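Local coordinates for protein peroxinectin A (PDB 6ERC) that uses hydrogen peroxide, through a bound haem, to oxidise phenolic donors, iodide and thiocyanate as a secreted peroxidase of a social amoeba, at residues Gly340-Ile345 with Ser499-Val504; Gln261-Thr266 with Arg470-Thr475; Leu402-Val407 with Val450-Tyr455. One frame throughout, in Å; residues are numbered along the deposited sequence.

Contact 1: Gly340-Ile345 with Ser499-Val504; sequences GVEPLI and SNIGYV
Glu342 meets Ser499 through a polar link and Ile345 meets Ile501 through an apolar one, joining the first turn of helix 342-350 to the loop that follows helix 490-497. The polar link is a weak hydrogen bond: the backbone N of Ser499 points at Glu342 OE2 from 3.3 Å, fairly straight at 160°. The glutamate chain first sets CG beside the backbone N (chi1 -75°), and the bend at chi2 then turns the carboxylate until OE2 faces the amide of Ser499. On the way Glu342 CG lies 3.6 Å from the carbonyl O of Ser499. The same OE2 forms a salt bridge with Arg229 of helix 218-241, and glutamate suits the place because one buried oxygen can serve a cation and an amide together.

The apolar part belongs to Ile501. Its CG1 stands anti to the backbone N (chi1 -173°), which carries CD1 over to the helix. There the methyl touches CB and CG2 of Ile345, each at 3.9 Å, and approaches CB of Glu342 at 4.1 Å; it also lies against the carbonyl O of Glu342. The two isoleucine side chains lie roughly perpendicular, and both rest on Ile494 of helix 490-497, a buried setting that favours branched aliphatic side chains.

Arg346, the next residue of the helix, bonds the carbonyl oxygens of Asn500 and Ile501. The chemistry implies a loop held by its backbone polar groups together with one isoleucine side chain, and a buried carboxylate whose negative charge is probably stabilised by the arginine and, more weakly, by the amide.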
ATOM      1  N   GLY A 340       8.657   3.121  22.458  1.00 57.82           N
ATOM      2  CA  GLY A 340       9.318   2.149  21.613  1.00 58.22           C
ATOM      3  C   GLY A 340       8.350   1.391  20.723  1.00 54.82           C
ATOM      4  O   GLY A 340       7.130   1.446  20.875  1.00 56.34           O
ATOM      5  N   VAL A 341       8.923   0.658  19.766  1.00 53.15           N
ATOM      6  CA  VAL A 341       8.111  -0.109  18.826  1.00 54.37           C
ATOM      7  C   VAL A 341       7.615  -1.422  19.418  1.00 53.72           C
ATOM      8  O   VAL A 341       6.619  -1.971  18.931  1.00 52.97           O
ATOM      9  CB  VAL A 341       8.887  -0.408  17.531  1.00 54.56           C
ATOM     10  CG1 VAL A 341       9.315   0.881  16.845  1.00 55.34           C
ATOM     11  CG2 VAL A 341      10.095  -1.296  17.812  1.00 55.16           C
ATOM     12  N   GLU A 342       8.278  -1.946  20.447  1.00 55.12           N
ATOM     13  CA  GLU A 342       7.927  -3.270  20.958  1.00 55.70           C
ATOM     14  C   GLU A 342       6.468  -3.371  21.372  1.00 53.98           C
ATOM     15  O   GLU A 342       5.818  -4.373  21.024  1.00 53.13           O
ATOM     16  CB  GLU A 342       8.855  -3.643  22.121  1.00 56.30           C
ATOM     17  CG  GLU A 342      10.261  -4.037  21.702  1.00 56.55           C
ATOM     18  CD  GLU A 342      11.115  -2.850  21.299  1.00 56.75           C
ATOM     19  OE1 GLU A 342      10.729  -1.700  21.600  1.00 55.58           O
ATOM     20  OE2 GLU A 342      12.179  -3.068  20.682  1.00 57.31           O
ATOM     21  N   PRO A 343       5.892  -2.411  22.102  1.00 54.52           N
ATOM     22  CA  PRO A 343       4.472  -2.548  22.477  1.00 55.60           C
ATOM     23  C   PRO A 343       3.535  -2.620  21.283  1.00 54.03           C
ATOM     24  O   PRO A 343       2.527  -3.336  21.334  1.00 52.83           O
ATOM     25  CB  PRO A 343       4.216  -1.297  23.331  1.00 55.35           C
ATOM     26  CG  PRO A 343       5.562  -0.862  23.796  1.00 55.51           C
ATOM     27  CD  PRO A 343       6.503  -1.210  22.692  1.00 54.31           C
ATOM     28  N   LEU A 344       3.833  -1.889  20.208  1.00 53.09           N
ATOM     29  CA  LEU A 344       3.034  -1.998  18.994  1.00 52.17           C
ATOM     30  C   LEU A 344       3.180  -3.376  18.367  1.00 52.97           C
ATOM     31  O   LEU A 344       2.181  -4.039  18.066  1.00 54.35           O
ATOM     32  CB  LEU A 344       3.444  -0.915  17.997  1.00 53.03           C
ATOM     33  CG  LEU A 344       2.981   0.503  18.325  1.00 54.65           C
ATOM     34  CD1 LEU A 344       3.767   1.508  17.505  1.00 55.32           C
ATOM     35  CD2 LEU A 344       1.486   0.650  18.065  1.00 55.29           C
ATOM     36  N   ILE A 345       4.422  -3.821  18.158  1.00 53.29           N
ATOM     37  CA  ILE A 345       4.655  -5.110  17.511  1.00 51.52           C
ATOM     38  C   ILE A 345       3.865  -6.202  18.213  1.00 51.42           C
ATOM     39  O   ILE A 345       3.236  -7.049  17.568  1.00 53.00           O
ATOM     40  CB  ILE A 345       6.160  -5.438  17.484  1.00 54.09           C
ATOM     41  CG1 ILE A 345       6.957  -4.353  16.747  1.00 53.21           C
ATOM     42  CG2 ILE A 345       6.396  -6.806  16.844  1.00 53.05           C
ATOM     43  CD1 ILE A 345       6.623  -4.209  15.278  1.00 53.84           C
ATOM     44  N   SER A 499      13.843  -5.798  21.623  1.00 56.99           N
ATOM     45  CA  SER A 499      14.327  -6.078  22.968  1.00 58.14           C
ATOM     46  C   SER A 499      13.194  -6.680  23.790  1.00 58.44           C
ATOM     47  O   SER A 499      12.148  -6.046  23.967  1.00 58.69           O
ATOM     48  CB  SER A 499      14.849  -4.802  23.628  1.00 58.96           C
ATOM     49  OG  SER A 499      15.152  -5.021  24.995  1.00 59.83           O
ATOM     50  N   ASN A 500      13.406  -7.898  24.287  1.00 57.49           N
ATOM     51  CA  ASN A 500      12.438  -8.590  25.140  1.00 58.83           C
ATOM     52  C   ASN A 500      11.033  -8.524  24.546  1.00 58.37           C
ATOM     53  O   ASN A 500      10.062  -8.165  25.215  1.00 57.58           O
ATOM     54  CB  ASN A 500      12.455  -8.017  26.558  1.00 59.48           C
ATOM     55  CG  ASN A 500      13.806  -8.156  27.229  1.00 60.95           C
ATOM     56  OD1 ASN A 500      14.374  -7.177  27.714  1.00 61.72           O
ATOM     57  ND2 ASN A 500      14.329  -9.378  27.261  1.00 61.21           N
ATOM     58  N   ILE A 501      10.929  -8.890  23.267  1.00 57.44           N
ATOM     59  CA  ILE A 501       9.655  -8.773  22.568  1.00 58.43           C
ATOM     60  C   ILE A 501       8.628  -9.747  23.131  1.00 59.39           C
ATOM     61  O   ILE A 501       7.417  -9.495  23.052  1.00 58.06           O
ATOM     62  CB  ILE A 501       9.860  -8.988  21.056  1.00 58.03           C
ATOM     63  CG1 ILE A 501       8.567  -8.702  20.285  1.00 56.04           C
ATOM     64  CG2 ILE A 501      10.340 -10.405  20.773  1.00 57.34           C
ATOM     65  CD1 ILE A 501       8.119  -7.261  20.348  1.00 55.98           C
ATOM     66  N   GLY A 502       9.074 -10.862  23.695  1.00 57.25           N
ATOM     67  CA  GLY A 502       8.165 -11.891  24.160  1.00 57.87           C
ATOM     68  C   GLY A 502       7.906 -12.935  23.094  1.00 56.55           C
ATOM     69  O   GLY A 502       8.599 -13.022  22.075  1.00 56.39           O
ATOM     70  N   TYR A 503       6.876 -13.741  23.332  1.00 57.30           N
ATOM     71  CA  TYR A 503       6.556 -14.811  22.397  1.00 58.51           C
ATOM     72  C   TYR A 503       6.113 -14.245  21.053  1.00 57.72           C
ATOM     73  O   TYR A 503       5.329 -13.294  20.982  1.00 57.44           O
ATOM     74  CB  TYR A 503       5.463 -15.723  22.949  1.00 58.44           C
ATOM     75  CG  TYR A 503       5.023 -16.736  21.917  1.00 59.76           C
ATOM     76  CD1 TYR A 503       5.817 -17.834  21.618  1.00 60.25           C
ATOM     77  CD2 TYR A 503       3.835 -16.576  21.219  1.00 59.64           C
ATOM     78  CE1 TYR A 503       5.433 -18.757  20.665  1.00 60.34           C
ATOM     79  CE2 TYR A 503       3.441 -17.493  20.262  1.00 59.95           C
ATOM     80  CZ  TYR A 503       4.245 -18.581  19.990  1.00 61.54           C
ATOM     81  OH  TYR A 503       3.859 -19.499  19.040  1.00 62.74           O
ATOM     82  N   VAL A 504       6.613 -14.855  19.981  1.00 57.53           N
ATOM     83  CA  VAL A 504       6.299 -14.451  18.616  1.00 56.64           C
ATOM     84  C   VAL A 504       6.050 -15.715  17.805  1.00 58.65           C
ATOM     85  O   VAL A 504       6.942 -16.564  17.688  1.00 59.16           O
ATOM     86  CB  VAL A 504       7.432 -13.625  17.983  1.00 55.98           C
ATOM     87  CG1 VAL A 504       7.096 -13.263  16.543  1.00 57.62           C
ATOM     88  CG2 VAL A 504       7.692 -12.373  18.802  1.00 55.96           C
TER

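Contact 2: Gln261-Thr266 with Arg470-Thr475; sequences QIQKIT and RFWYET
Gln263 and Tyr473 mark the closest backbone approach, their CA atoms 7.7 Å apart: one lies in a turn of helix 247-275, the other in a type I beta turn from Trp472 to Thr475, closed by Thr475 N to Trp472 O. At that distance side chains must bridge the gap. Gln263, extended beyond CG, lays its amide over the rim of the six-membered ring of Trp472, by CE3 and CZ3, the planes 21° apart and CD 3.2 Å from CZ3. Its OE1 also lies in the plane of the Tyr473 ring, at the edge by CD1 (3.3 Å), and accepts a weak bond of 3.4 Å from Tyr473 N. NE2 gives to the carbonyl O of Ile150 and, weakly, to Asp469 OD2. Tyr473 crosses Lys264, whose aliphatic CG rests 3.5 Å from OH. The indole is steadied by its own NE1, which bonds Glu474 OE2 in the ring plane at 171°. A leucine in place of Trp472 would probably leave the amide of Gln263 without its flat support and Glu474 without its NE1 partner. Glutamine suits this buried place: a neutral amide can lie nearly flat over an aromatic face while its oxygen accepts from one backbone and its NE2 donates to another.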
ATOM      1  N   GLN A 261      15.324  -9.252   1.862  1.00 55.72           N
ATOM      2  CA  GLN A 261      14.483  -9.578   3.008  1.00 56.92           C
ATOM      3  C   GLN A 261      13.043  -9.142   2.769  1.00 55.94           C
ATOM      4  O   GLN A 261      12.103  -9.880   3.086  1.00 53.95           O
ATOM      5  CB  GLN A 261      15.044  -8.926   4.271  1.00 54.65           C
ATOM      6  CG  GLN A 261      14.298  -9.290   5.545  1.00 55.07           C
ATOM      7  CD  GLN A 261      14.327 -10.778   5.838  1.00 56.47           C
ATOM      8  OE1 GLN A 261      15.243 -11.275   6.495  1.00 57.74           O
ATOM      9  NE2 GLN A 261      13.323 -11.496   5.354  1.00 56.36           N
ATOM     10  N   ILE A 262      12.849  -7.946   2.208  1.00 54.70           N
ATOM     11  CA  ILE A 262      11.499  -7.486   1.892  1.00 55.39           C
ATOM     12  C   ILE A 262      10.859  -8.411   0.865  1.00 54.02           C
ATOM     13  O   ILE A 262       9.716  -8.857   1.028  1.00 54.34           O
ATOM     14  CB  ILE A 262      11.528  -6.027   1.399  1.00 55.29           C
ATOM     15  CG1 ILE A 262      12.016  -5.095   2.514  1.00 55.04           C
ATOM     16  CG2 ILE A 262      10.141  -5.592   0.923  1.00 53.35           C
ATOM     17  CD1 ILE A 262      12.383  -3.701   2.040  1.00 55.53           C
ATOM     18  N   GLN A 263      11.589  -8.718  -0.207  1.00 51.93           N
ATOM     19  CA  GLN A 263      11.035  -9.555  -1.264  1.00 51.18           C
ATOM     20  C   GLN A 263      10.645 -10.932  -0.739  1.00 52.74           C
ATOM     21  O   GLN A 263       9.561 -11.437  -1.053  1.00 52.49           O
ATOM     22  CB  GLN A 263      12.041  -9.677  -2.407  1.00 53.31           C
ATOM     23  CG  GLN A 263      12.233  -8.393  -3.191  1.00 52.63           C
ATOM     24  CD  GLN A 263      13.192  -8.554  -4.349  1.00 53.79           C
ATOM     25  OE1 GLN A 263      13.873  -9.574  -4.476  1.00 53.88           O
ATOM     26  NE2 GLN A 263      13.244  -7.550  -5.211  1.00 54.21           N
ATOM     27  N   LYS A 264      11.509 -11.554   0.072  1.00 56.85           N
ATOM     28  CA  LYS A 264      11.259 -12.928   0.502  1.00 56.24           C
ATOM     29  C   LYS A 264      10.014 -13.021   1.375  1.00 53.65           C
ATOM     30  O   LYS A 264       9.206 -13.945   1.220  1.00 52.55           O
ATOM     31  CB  LYS A 264      12.472 -13.479   1.251  1.00 54.90           C
ATOM     32  CG  LYS A 264      12.427 -14.991   1.451  1.00 56.35           C
ATOM     33  CD  LYS A 264      13.543 -15.471   2.364  1.00 58.87           C
ATOM     34  CE  LYS A 264      13.546 -16.986   2.505  1.00 59.30           C
ATOM     35  NZ  LYS A 264      14.573 -17.438   3.491  1.00 60.15           N
ATOM     36  N   ILE A 265       9.849 -12.083   2.310  1.00 52.95           N
ATOM     37  CA  ILE A 265       8.656 -12.081   3.154  1.00 55.07           C
ATOM     38  C   ILE A 265       7.403 -11.932   2.300  1.00 53.67           C
ATOM     39  O   ILE A 265       6.361 -12.533   2.587  1.00 52.81           O
ATOM     40  CB  ILE A 265       8.757 -10.968   4.216  1.00 54.32           C
ATOM     41  CG1 ILE A 265       9.816 -11.334   5.260  1.00 54.02           C
ATOM     42  CG2 ILE A 265       7.403 -10.733   4.891  1.00 53.01           C
ATOM     43  CD1 ILE A 265      10.187 -10.203   6.183  1.00 52.75           C
ATOM     44  N   THR A 266       7.484 -11.133   1.237  1.00 51.98           N
ATOM     45  CA  THR A 266       6.321 -10.921   0.385  1.00 51.65           C
ATOM     46  C   THR A 266       5.904 -12.214  -0.309  1.00 51.70           C
ATOM     47  O   THR A 266       4.729 -12.595  -0.277  1.00 52.15           O
ATOM     48  CB  THR A 266       6.622  -9.827  -0.642  1.00 52.11           C
ATOM     49  OG1 THR A 266       6.924  -8.602   0.041  1.00 50.40           O
ATOM     50  CG2 THR A 266       5.431  -9.604  -1.568  1.00 51.29           C
ATOM     51  N   ARG A 470      15.281  -7.708 -12.830  1.00 54.67           N
ATOM     52  CA  ARG A 470      16.603  -8.237 -13.145  1.00 55.90           C
ATOM     53  C   ARG A 470      17.426  -8.474 -11.885  1.00 56.06           C
ATOM     54  O   ARG A 470      18.326  -9.321 -11.884  1.00 54.21           O
ATOM     55  CB  ARG A 470      17.329  -7.277 -14.093  1.00 55.69           C
ATOM     56  CG  ARG A 470      18.674  -7.780 -14.601  1.00 56.88           C
ATOM     57  CD  ARG A 470      19.203  -6.915 -15.743  1.00 57.43           C
ATOM     58  NE  ARG A 470      19.522  -5.552 -15.318  1.00 57.50           N
ATOM     59  CZ  ARG A 470      20.733  -5.124 -14.966  1.00 57.92           C
ATOM     60  NH1 ARG A 470      21.775  -5.942 -14.980  1.00 58.97           N
ATOM     61  NH2 ARG A 470      20.905  -3.862 -14.597  1.00 58.57           N
ATOM     62  N   PHE A 471      17.130  -7.749 -10.807  1.00 56.67           N
ATOM     63  CA  PHE A 471      17.837  -7.883  -9.542  1.00 56.66           C
ATOM     64  C   PHE A 471      17.078  -8.743  -8.534  1.00 56.32           C
ATOM     65  O   PHE A 471      17.317  -8.628  -7.326  1.00 56.04           O
ATOM     66  CB  PHE A 471      18.106  -6.499  -8.945  1.00 57.70           C
ATOM     67  CG  PHE A 471      19.099  -5.675  -9.719  1.00 58.76           C
ATOM     68  CD1 PHE A 471      18.728  -5.036 -10.891  1.00 57.45           C
ATOM     69  CD2 PHE A 471      20.398  -5.519  -9.260  1.00 57.54           C
ATOM     70  CE1 PHE A 471      19.637  -4.271 -11.597  1.00 58.63           C
ATOM     71  CE2 PHE A 471      21.309  -4.753  -9.962  1.00 57.79           C
ATOM     72  CZ  PHE A 471      20.928  -4.128 -11.131  1.00 58.75           C
ATOM     73  N   TRP A 472      16.162  -9.594  -8.997  1.00 55.17           N
ATOM     74  CA  TRP A 472      15.411 -10.439  -8.080  1.00 54.14           C
ATOM     75  C   TRP A 472      16.360 -11.368  -7.332  1.00 55.32           C
ATOM     76  O   TRP A 472      17.269 -11.960  -7.919  1.00 54.49           O
ATOM     77  CB  TRP A 472      14.356 -11.249  -8.836  1.00 53.16           C
ATOM     78  CG  TRP A 472      13.443 -11.995  -7.916  1.00 53.32           C
ATOM     79  CD1 TRP A 472      13.443 -13.336  -7.666  1.00 53.88           C
ATOM     80  CD2 TRP A 472      12.407 -11.435  -7.104  1.00 53.31           C
ATOM     81  NE1 TRP A 472      12.466 -13.648  -6.750  1.00 52.31           N
ATOM     82  CE2 TRP A 472      11.817 -12.495  -6.389  1.00 52.58           C
ATOM     83  CE3 TRP A 472      11.919 -10.138  -6.914  1.00 52.53           C
ATOM     84  CZ2 TRP A 472      10.762 -12.300  -5.504  1.00 52.35           C
ATOM     85  CZ3 TRP A 472      10.874  -9.947  -6.035  1.00 51.17           C
ATOM     86  CH2 TRP A 472      10.307 -11.020  -5.339  1.00 51.61           C
ATOM     87  N   TYR A 473      16.138 -11.502  -6.021  1.00 55.72           N
ATOM     88  CA  TYR A 473      17.125 -12.162  -5.172  1.00 55.51           C
ATOM     89  C   TYR A 473      17.333 -13.620  -5.563  1.00 56.57           C
ATOM     90  O   TYR A 473      18.428 -14.159  -5.373  1.00 57.57           O
ATOM     91  CB  TYR A 473      16.715 -12.054  -3.702  1.00 54.90           C
ATOM     92  CG  TYR A 473      15.604 -12.987  -3.267  1.00 55.28           C
ATOM     93  CD1 TYR A 473      14.268 -12.625  -3.397  1.00 56.03           C
ATOM     94  CD2 TYR A 473      15.893 -14.219  -2.697  1.00 55.09           C
ATOM     95  CE1 TYR A 473      13.252 -13.475  -2.986  1.00 55.02           C
ATOM     96  CE2 TYR A 473      14.886 -15.074  -2.285  1.00 55.03           C
ATOM     97  CZ  TYR A 473      13.570 -14.699  -2.431  1.00 55.03           C
ATOM     98  OH  TYR A 473      12.571 -15.553  -2.019  1.00 54.14           O
ATOM     99  N   GLU A 474      16.314 -14.272  -6.114  1.00 55.82           N
ATOM    100  CA  GLU A 474      16.428 -15.687  -6.449  1.00 55.21           C
ATOM    101  C   GLU A 474      17.211 -15.946  -7.733  1.00 54.94           C
ATOM    102  O   GLU A 474      17.332 -17.109  -8.129  1.00 56.02           O
ATOM    103  CB  GLU A 474      15.036 -16.318  -6.576  1.00 55.55           C
ATOM    104  CG  GLU A 474      14.166 -16.207  -5.327  1.00 55.36           C
ATOM    105  CD  GLU A 474      12.821 -16.906  -5.486  1.00 55.59           C
ATOM    106  OE1 GLU A 474      12.815 -18.147  -5.648  1.00 54.17           O
ATOM    107  OE2 GLU A 474      11.774 -16.216  -5.460  1.00 51.95           O
ATOM    108  N   THR A 475      17.738 -14.912  -8.400  1.00 53.10           N
ATOM    109  CA  THR A 475      18.509 -15.181  -9.606  1.00 54.48           C
ATOM    110  C   THR A 475      19.948 -15.556  -9.245  1.00 58.28           C
ATOM    111  O   THR A 475      20.480 -15.092  -8.232  1.00 58.10           O
ATOM    112  CB  THR A 475      18.498 -13.969 -10.539  1.00 55.47           C
ATOM    113  OG1 THR A 475      18.971 -14.352 -11.835  1.00 58.54           O
ATOM    114  CG2 THR A 475      19.375 -12.851 -10.020  1.00 55.26           C
TER

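Contact 3: Leu402-Val407 with Val450-Tyr455; sequences LGLRPV and VGQTFY
Leu404 reaches from the loop after helix 395-401 to the first turn of helix 452-467, where Gln452 and Thr453 receive it. From CB, which points toward that helix, the side chain runs on to CG, set beside the backbone N and anti to the carbonyl carbon (chi1 -60°), and the contact is made by the two methyls beyond the branch. CD2 lies against the end of Gln452, 3.8 Å from NE2 and 3.9 Å from CD. CD1 is 4.1 Å from OE1 of the same amide and 4.3 Å from Thr453 OG1. Leucine suits the task, since its forked end can touch two residues at once.

The side chains of Leu404 and Gln452 run antiparallel, side by side, Gln452 being extended beyond CG. OE1 of Gln452 and OG1 of Thr453, both near the methyls, are hydrogen-bonded elsewhere, to Arg399 and Glu442 respectively. Thr453 CG2 meets Leu402 CD1 at 4.2 Å, a methyl-to-methyl touch. Gly403 separates the two leucines; it ends helix 395-401 in a Schellman motif, whose positive phi suits a glycine.

Leu402 also packs on Leu456 and Ile457, farther along helix 452-467, while Leu404 touches Leu456 and Arg399. The leucines thus fasten the C-terminal end of helix 395-401 to the N-terminal end of helix 452-467, which begins just after Gly451.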
ATOM      1  N   LEU A 402     -10.843  -9.442 -18.238  1.00 55.05           N
ATOM      2  CA  LEU A 402      -9.891 -10.306 -17.553  1.00 54.61           C
ATOM      3  C   LEU A 402     -10.073 -11.772 -17.913  1.00 56.01           C
ATOM      4  O   LEU A 402      -9.385 -12.627 -17.345  1.00 54.95           O
ATOM      5  CB  LEU A 402     -10.017 -10.136 -16.034  1.00 54.94           C
ATOM      6  CG  LEU A 402      -9.660  -8.762 -15.464  1.00 54.54           C
ATOM      7  CD1 LEU A 402     -10.040  -8.689 -13.994  1.00 53.64           C
ATOM      8  CD2 LEU A 402      -8.179  -8.464 -15.645  1.00 53.80           C
ATOM      9  N   GLY A 403     -10.978 -12.084 -18.837  1.00 57.09           N
ATOM     10  CA  GLY A 403     -11.243 -13.462 -19.196  1.00 56.75           C
ATOM     11  C   GLY A 403     -12.185 -14.178 -18.261  1.00 56.44           C
ATOM     12  O   GLY A 403     -12.215 -15.412 -18.258  1.00 58.26           O
ATOM     13  N   LEU A 404     -12.954 -13.447 -17.465  1.00 56.16           N
ATOM     14  CA  LEU A 404     -13.911 -14.039 -16.546  1.00 58.44           C
ATOM     15  C   LEU A 404     -15.330 -13.877 -17.078  1.00 58.69           C
ATOM     16  O   LEU A 404     -15.616 -13.014 -17.911  1.00 58.59           O
ATOM     17  CB  LEU A 404     -13.790 -13.398 -15.160  1.00 58.57           C
ATOM     18  CG  LEU A 404     -12.422 -13.553 -14.485  1.00 58.16           C
ATOM     19  CD1 LEU A 404     -12.344 -12.724 -13.208  1.00 56.23           C
ATOM     20  CD2 LEU A 404     -12.129 -15.016 -14.188  1.00 58.00           C
ATOM     21  N   ARG A 405     -16.221 -14.734 -16.591  1.00 60.09           N
ATOM     22  CA  ARG A 405     -17.617 -14.654 -16.997  1.00 61.73           C
ATOM     23  C   ARG A 405     -18.322 -13.528 -16.241  1.00 61.29           C
ATOM     24  O   ARG A 405     -18.140 -13.386 -15.029  1.00 61.58           O
ATOM     25  CB  ARG A 405     -18.333 -15.978 -16.732  1.00 63.15           C
ATOM     26  CG  ARG A 405     -18.083 -17.047 -17.785  1.00 64.52           C
ATOM     27  CD  ARG A 405     -18.956 -18.271 -17.548  1.00 65.17           C
ATOM     28  NE  ARG A 405     -19.163 -19.046 -18.768  1.00 66.81           N
ATOM     29  CZ  ARG A 405     -20.034 -18.729 -19.724  1.00 68.13           C
ATOM     30  NH1 ARG A 405     -20.784 -17.639 -19.613  1.00 67.47           N
ATOM     31  NH2 ARG A 405     -20.153 -19.501 -20.798  1.00 69.86           N
ATOM     32  N   PRO A 406     -19.131 -12.716 -16.919  1.00 63.10           N
ATOM     33  CA  PRO A 406     -19.855 -11.653 -16.214  1.00 61.27           C
ATOM     34  C   PRO A 406     -21.016 -12.214 -15.409  1.00 60.31           C
ATOM     35  O   PRO A 406     -21.580 -13.260 -15.735  1.00 60.98           O
ATOM     36  CB  PRO A 406     -20.347 -10.751 -17.349  1.00 61.03           C
ATOM     37  CG  PRO A 406     -20.507 -11.675 -18.504  1.00 61.11           C
ATOM     38  CD  PRO A 406     -19.433 -12.720 -18.363  1.00 61.62           C
ATOM     39  N   VAL A 407     -21.364 -11.506 -14.339  1.00 59.57           N
ATOM     40  CA  VAL A 407     -22.484 -11.912 -13.500  1.00 60.63           C
ATOM     41  C   VAL A 407     -23.788 -11.561 -14.200  1.00 61.72           C
ATOM     42  O   VAL A 407     -23.858 -10.627 -15.007  1.00 61.22           O
ATOM     43  CB  VAL A 407     -22.409 -11.256 -12.107  1.00 60.49           C
ATOM     44  CG1 VAL A 407     -21.143 -11.685 -11.378  1.00 59.56           C
ATOM     45  CG2 VAL A 407     -22.491  -9.737 -12.214  1.00 58.89           C
ATOM     46  N   VAL A 450      -9.379 -12.875  -0.640  1.00 57.41           N
ATOM     47  CA  VAL A 450      -9.939 -11.970  -1.635  1.00 56.57           C
ATOM     48  C   VAL A 450     -10.794 -12.770  -2.606  1.00 57.54           C
ATOM     49  O   VAL A 450     -10.662 -13.989  -2.734  1.00 57.77           O
ATOM     50  CB  VAL A 450      -8.853 -11.198  -2.416  1.00 55.07           C
ATOM     51  CG1 VAL A 450      -8.119 -10.232  -1.496  1.00 56.06           C
ATOM     52  CG2 VAL A 450      -7.880 -12.169  -3.081  1.00 55.75           C
ATOM     53  N   GLY A 451     -11.674 -12.060  -3.299  1.00 56.55           N
ATOM     54  CA  GLY A 451     -12.530 -12.688  -4.280  1.00 56.66           C
ATOM     55  C   GLY A 451     -11.778 -13.058  -5.544  1.00 56.05           C
ATOM     56  O   GLY A 451     -10.598 -12.756  -5.726  1.00 54.96           O
ATOM     57  N   GLN A 452     -12.499 -13.730  -6.442  1.00 55.45           N
ATOM     58  CA  GLN A 452     -11.901 -14.185  -7.692  1.00 54.40           C
ATOM     59  C   GLN A 452     -11.313 -13.020  -8.478  1.00 54.40           C
ATOM     60  O   GLN A 452     -10.188 -13.102  -8.981  1.00 54.89           O
ATOM     61  CB  GLN A 452     -12.950 -14.918  -8.526  1.00 56.84           C
ATOM     62  CG  GLN A 452     -12.414 -15.532  -9.804  1.00 57.02           C
ATOM     63  CD  GLN A 452     -13.521 -15.998 -10.725  1.00 58.05           C
ATOM     64  OE1 GLN A 452     -14.519 -15.302 -10.917  1.00 57.00           O
ATOM     65  NE2 GLN A 452     -13.352 -17.183 -11.298  1.00 58.42           N
ATOM     66  N   THR A 453     -12.063 -11.925  -8.599  1.00 55.18           N
ATOM     67  CA  THR A 453     -11.609 -10.807  -9.418  1.00 55.70           C
ATOM     68  C   THR A 453     -10.328 -10.203  -8.855  1.00 54.17           C
ATOM     69  O   THR A 453      -9.308 -10.116  -9.547  1.00 53.54           O
ATOM     70  CB  THR A 453     -12.711  -9.752  -9.517  1.00 53.66           C
ATOM     71  OG1 THR A 453     -13.898 -10.358 -10.037  1.00 56.10           O
ATOM     72  CG2 THR A 453     -12.286  -8.617 -10.436  1.00 53.70           C
ATOM     73  N   PHE A 454     -10.365  -9.767  -7.594  1.00 52.30           N
ATOM     74  CA  PHE A 454      -9.171  -9.203  -6.976  1.00 53.28           C
ATOM     75  C   PHE A 454      -8.029 -10.214  -6.962  1.00 52.67           C
ATOM     76  O   PHE A 454      -6.864  -9.851  -7.155  1.00 51.64           O
ATOM     77  CB  PHE A 454      -9.494  -8.728  -5.556  1.00 53.54           C
ATOM     78  CG  PHE A 454     -10.270  -7.434  -5.496  1.00 52.50           C
ATOM     79  CD1 PHE A 454     -10.731  -6.816  -6.648  1.00 52.77           C
ATOM     80  CD2 PHE A 454     -10.522  -6.829  -4.275  1.00 52.42           C
ATOM     81  CE1 PHE A 454     -11.431  -5.625  -6.578  1.00 52.99           C
ATOM     82  CE2 PHE A 454     -11.223  -5.641  -4.203  1.00 53.00           C
ATOM     83  CZ  PHE A 454     -11.677  -5.039  -5.356  1.00 53.34           C
ATOM     84  N   TYR A 455      -8.346 -11.491  -6.741  1.00 53.15           N
ATOM     85  CA  TYR A 455      -7.329 -12.535  -6.782  1.00 52.89           C
ATOM     86  C   TYR A 455      -6.567 -12.505  -8.102  1.00 53.61           C
ATOM     87  O   TYR A 455      -5.331 -12.549  -8.126  1.00 51.81           O
ATOM     88  CB  TYR A 455      -7.992 -13.897  -6.575  1.00 54.51           C
ATOM     89  CG  TYR A 455      -7.054 -15.079  -6.548  1.00 53.85           C
ATOM     90  CD1 TYR A 455      -6.557 -15.626  -7.723  1.00 53.61           C
ATOM     91  CD2 TYR A 455      -6.690 -15.668  -5.347  1.00 55.02           C
ATOM     92  CE1 TYR A 455      -5.711 -16.714  -7.700  1.00 54.80           C
ATOM     93  CE2 TYR A 455      -5.844 -16.756  -5.315  1.00 55.18           C
ATOM     94  CZ  TYR A 455      -5.357 -17.276  -6.493  1.00 55.78           C
ATOM     95  OH  TYR A 455      -4.514 -18.364  -6.464  1.00 56.35           O
TER

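Followed from the N terminus, the chain first passes Gln261-Thr266 in helix 247-275 and then Gly340-Ile345. Leu402-Val407 and Val450-Tyr455 come next and close contact 3, a short loop of 42 intervening residues. Arg470-Thr475 then returns to the long helix and closes contact 2, and Ser499-Val504 closes contact 1 last, joining the start of helix 342-350 to the loop after helix 490-497. Contact 3 is therefore nested inside both longer loops, whereas contacts 1 and 2 cross. None touches another; contacts 1 and 3 lie about 39 Å apart, centre to centre. Contacts 3 and 2 bracket helix 452-467: one holds its beginning, the other ties the loop beyond its end to helix 247-275.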